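Tyrosinase (Aspergillus oryzae, PDB 6JU8) probably oxidises L-tyrosine and L-dopa to L-dopaquinone with molecular oxygen, using a pair of copper ions, as a fungal tyrosinase. Local coordinates at residues N334-V339 against W373-N378. The protein carries 1 engineered substitution. Residues are numbered along the deposited sequence; the frame is centred on the assembly and turned at random.
With CU (copper (II) ion), chain D.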
loop_
_atom_site.group_PDB
_atom_site.type_symbol
_atom_site.label_atom_id
_atom_site.label_comp_id
_atom_site.label_asym_id
_atom_site.label_seq_id
_atom_site.Cartn_x
_atom_site.Cartn_y
_atom_site.Cartn_z
ATOM N N ASN A 334 -15.376 1.274 16.514
ATOM C CA ASN A 334 -14.243 2.181 16.340
ATOM C C ASN A 334 -13.089 1.442 15.679
ATOM O O ASN A 334 -12.445 1.972 14.759
ATOM C CB ASN A 334 -13.843 2.758 17.698
ATOM C CG ASN A 334 -14.743 3.904 18.092
ATOM O OD1 ASN A 334 -14.573 5.029 17.613
ATOM N ND2 ASN A 334 -15.680 3.647 18.991
ATOM N N VAL A 335 -12.764 0.225 16.124
ATOM C CA VAL A 335 -11.637 -0.487 15.510
ATOM C C VAL A 335 -11.916 -0.741 14.041
ATOM O O VAL A 335 -11.021 -0.568 13.201
ATOM C CB VAL A 335 -11.337 -1.783 16.284
ATOM C CG1 VAL A 335 -10.260 -2.561 15.558
ATOM C CG2 VAL A 335 -10.899 -1.444 17.700
ATOM N N HIS A 336 -13.147 -1.105 13.652
ATOM C CA HIS A 336 -13.486 -1.207 12.228
ATOM C C HIS A 336 -13.136 0.085 11.485
ATOM O O HIS A 336 -12.523 0.069 10.413
ATOM C CB HIS A 336 -14.983 -1.459 12.071
ATOM C CG HIS A 336 -15.418 -2.887 12.002
ATOM N ND1 HIS A 336 -15.231 -3.653 10.867
ATOM C CD2 HIS A 336 -16.063 -3.688 12.882
ATOM C CE1 HIS A 336 -15.745 -4.853 11.044
ATOM N NE2 HIS A 336 -16.227 -4.925 12.274
ATOM N N ASN A 337 -13.539 1.230 12.056
ATOM C CA ASN A 337 -13.276 2.509 11.383
ATOM C C ASN A 337 -11.777 2.742 11.235
ATOM O O ASN A 337 -11.307 3.211 10.183
ATOM C CB ASN A 337 -13.889 3.657 12.184
ATOM C CG ASN A 337 -15.400 3.697 12.055
ATOM O OD1 ASN A 337 -15.972 3.129 11.134
ATOM N ND2 ASN A 337 -16.008 4.408 13.002
ATOM N N TRP A 338 -11.035 2.471 12.305
ATOM C CA TRP A 338 -9.603 2.813 12.319
ATOM C C TRP A 338 -8.809 1.900 11.405
ATOM O O TRP A 338 -7.794 2.319 10.864
ATOM C CB TRP A 338 -9.053 2.777 13.757
ATOM C CG TRP A 338 -9.782 3.729 14.660
ATOM C CD1 TRP A 338 -10.506 4.828 14.306
ATOM C CD2 TRP A 338 -9.829 3.624 16.086
ATOM N NE1 TRP A 338 -11.018 5.411 15.446
ATOM C CE2 TRP A 338 -10.616 4.702 16.543
ATOM C CE3 TRP A 338 -9.298 2.738 17.039
ATOM C CZ2 TRP A 338 -10.894 4.929 17.896
ATOM C CZ3 TRP A 338 -9.576 2.968 18.365
ATOM C CH2 TRP A 338 -10.358 4.056 18.803
ATOM N N VAL A 339 -9.253 0.652 11.218
ATOM C CA VAL A 339 -8.559 -0.258 10.295
ATOM C C VAL A 339 -8.891 0.091 8.856
ATOM O O VAL A 339 -8.006 0.098 7.997
ATOM C CB VAL A 339 -8.961 -1.715 10.574
ATOM C CG1 VAL A 339 -8.426 -2.665 9.508
ATOM C CG2 VAL A 339 -8.444 -2.149 11.947
ATOM N N TRP A 373 -12.041 -11.131 10.020
ATOM C CA TRP A 373 -12.229 -12.353 10.786
ATOM C C TRP A 373 -11.293 -12.409 11.981
ATOM O O TRP A 373 -11.624 -12.984 13.009
ATOM C CB TRP A 373 -11.968 -13.531 9.839
ATOM C CG TRP A 373 -12.739 -13.426 8.551
ATOM C CD1 TRP A 373 -12.299 -12.895 7.365
ATOM C CD2 TRP A 373 -14.082 -13.884 8.307
ATOM N NE1 TRP A 373 -13.289 -12.976 6.407
ATOM C CE2 TRP A 373 -14.389 -13.592 6.966
ATOM C CE3 TRP A 373 -15.060 -14.521 9.101
ATOM C CZ2 TRP A 373 -15.620 -13.913 6.399
ATOM C CZ3 TRP A 373 -16.289 -14.835 8.533
ATOM C CH2 TRP A 373 -16.568 -14.528 7.180
ATOM N N LEU A 374 -10.111 -11.817 11.818
ATOM C CA LEU A 374 -9.123 -11.756 12.911
ATOM C C LEU A 374 -9.548 -10.778 13.987
ATOM O O LEU A 374 -9.408 -11.059 15.183
ATOM C CB LEU A 374 -7.767 -11.369 12.318
ATOM C CG LEU A 374 -7.252 -12.216 11.158
ATOM C CD1 LEU A 374 -5.903 -11.681 10.691
ATOM C CD2 LEU A 374 -7.162 -13.699 11.498
ATOM N N HIS A 375 -10.125 -9.665 13.550
ATOM C CA HIS A 375 -10.776 -8.732 14.481
ATOM C C HIS A 375 -11.894 -9.432 15.237
ATOM O O HIS A 375 -11.974 -9.386 16.479
ATOM C CB HIS A 375 -11.311 -7.544 13.673
ATOM C CG HIS A 375 -12.029 -6.516 14.478
ATOM N ND1 HIS A 375 -11.575 -6.060 15.695
ATOM C CD2 HIS A 375 -13.163 -5.814 14.170
ATOM C CE1 HIS A 375 -12.429 -5.131 16.118
ATOM N NE2 HIS A 375 -13.403 -4.956 15.226
ATOM N N HIS A 376 -12.809 -10.092 14.492
ATOM C CA HIS A 376 -13.910 -10.742 15.195
ATOM C C HIS A 376 -13.450 -11.919 16.032
ATOM O O HIS A 376 -14.094 -12.227 17.037
ATOM C CB HIS A 376 -15.009 -11.149 14.190
ATOM C CG HIS A 376 -15.962 -9.977 14.080
ATOM N ND1 HIS A 376 -16.869 -9.717 15.085
ATOM C CD2 HIS A 376 -16.040 -8.941 13.218
ATOM C CE1 HIS A 376 -17.514 -8.599 14.801
ATOM N NE2 HIS A 376 -17.028 -8.091 13.653
ATOM N N CYS A 377 -12.335 -12.553 15.703
ATOM C CA CYS A 377 -11.798 -13.571 16.585
ATOM C C CYS A 377 -11.399 -12.953 17.922
ATOM O O CYS A 377 -11.725 -13.513 18.998
ATOM C CB CYS A 377 -10.670 -14.327 15.852
ATOM S SG CYS A 377 -10.230 -15.801 16.827
ATOM N N ASN A 378 -10.803 -11.756 17.923
ATOM C CA ASN A 378 -10.535 -11.106 19.205
ATOM C C ASN A 378 -11.802 -10.604 19.883
ATOM O O ASN A 378 -11.880 -10.636 21.118
ATOM C CB ASN A 378 -9.551 -9.926 19.077
ATOM C CG ASN A 378 -8.976 -9.582 20.442
ATOM O OD1 ASN A 378 -8.566 -10.491 21.188
ATOM N ND2 ASN A 378 -8.948 -8.315 20.813
HETATM CU CU CU D . -17.225 -6.364 12.995
HETATM O O HOH W 1 -19.274 -6.772 12.103
#
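H336 and H376 reach out from two neighbouring helices and meet at one copper ion, each binding it through NE2 at 1.9 Å. H376 NE2 comes to the edge of the H336 ring, near its plane and 3.5 Å from H336 NE2, and neither ring lies over the other. H332 supplies the third imidazole, and a water at 2.3 Å from the copper is the fourth ligand. H375 does not bind this ion; its edge points at one face of H336 in a T-shaped stack with planes at 84°, CD2 sitting 3.7 Å from H336 NE2. The site is one half of the dinuclear copper centre of the tyrosinase central domain, formed where 334-339 of helix 328-340 and 373-378 of helix 371-389 run nearly antiparallel (154°); H107, a ligand of the neighbouring copper, lies close to H376. Further from the metal, V335 leans CG1 against H375 CE1 at 3.4 Å. H375, whose chi1 of 179° swings CG away from the backbone N, extends its ring between the helices, where NE2 is hydrogen-bonded to H332 O, tying the helices together. H336 ND1 is hydrogen-bonded to M360 O, which helps fix the ring's rotation and probably makes its NE2 a stronger donor to copper.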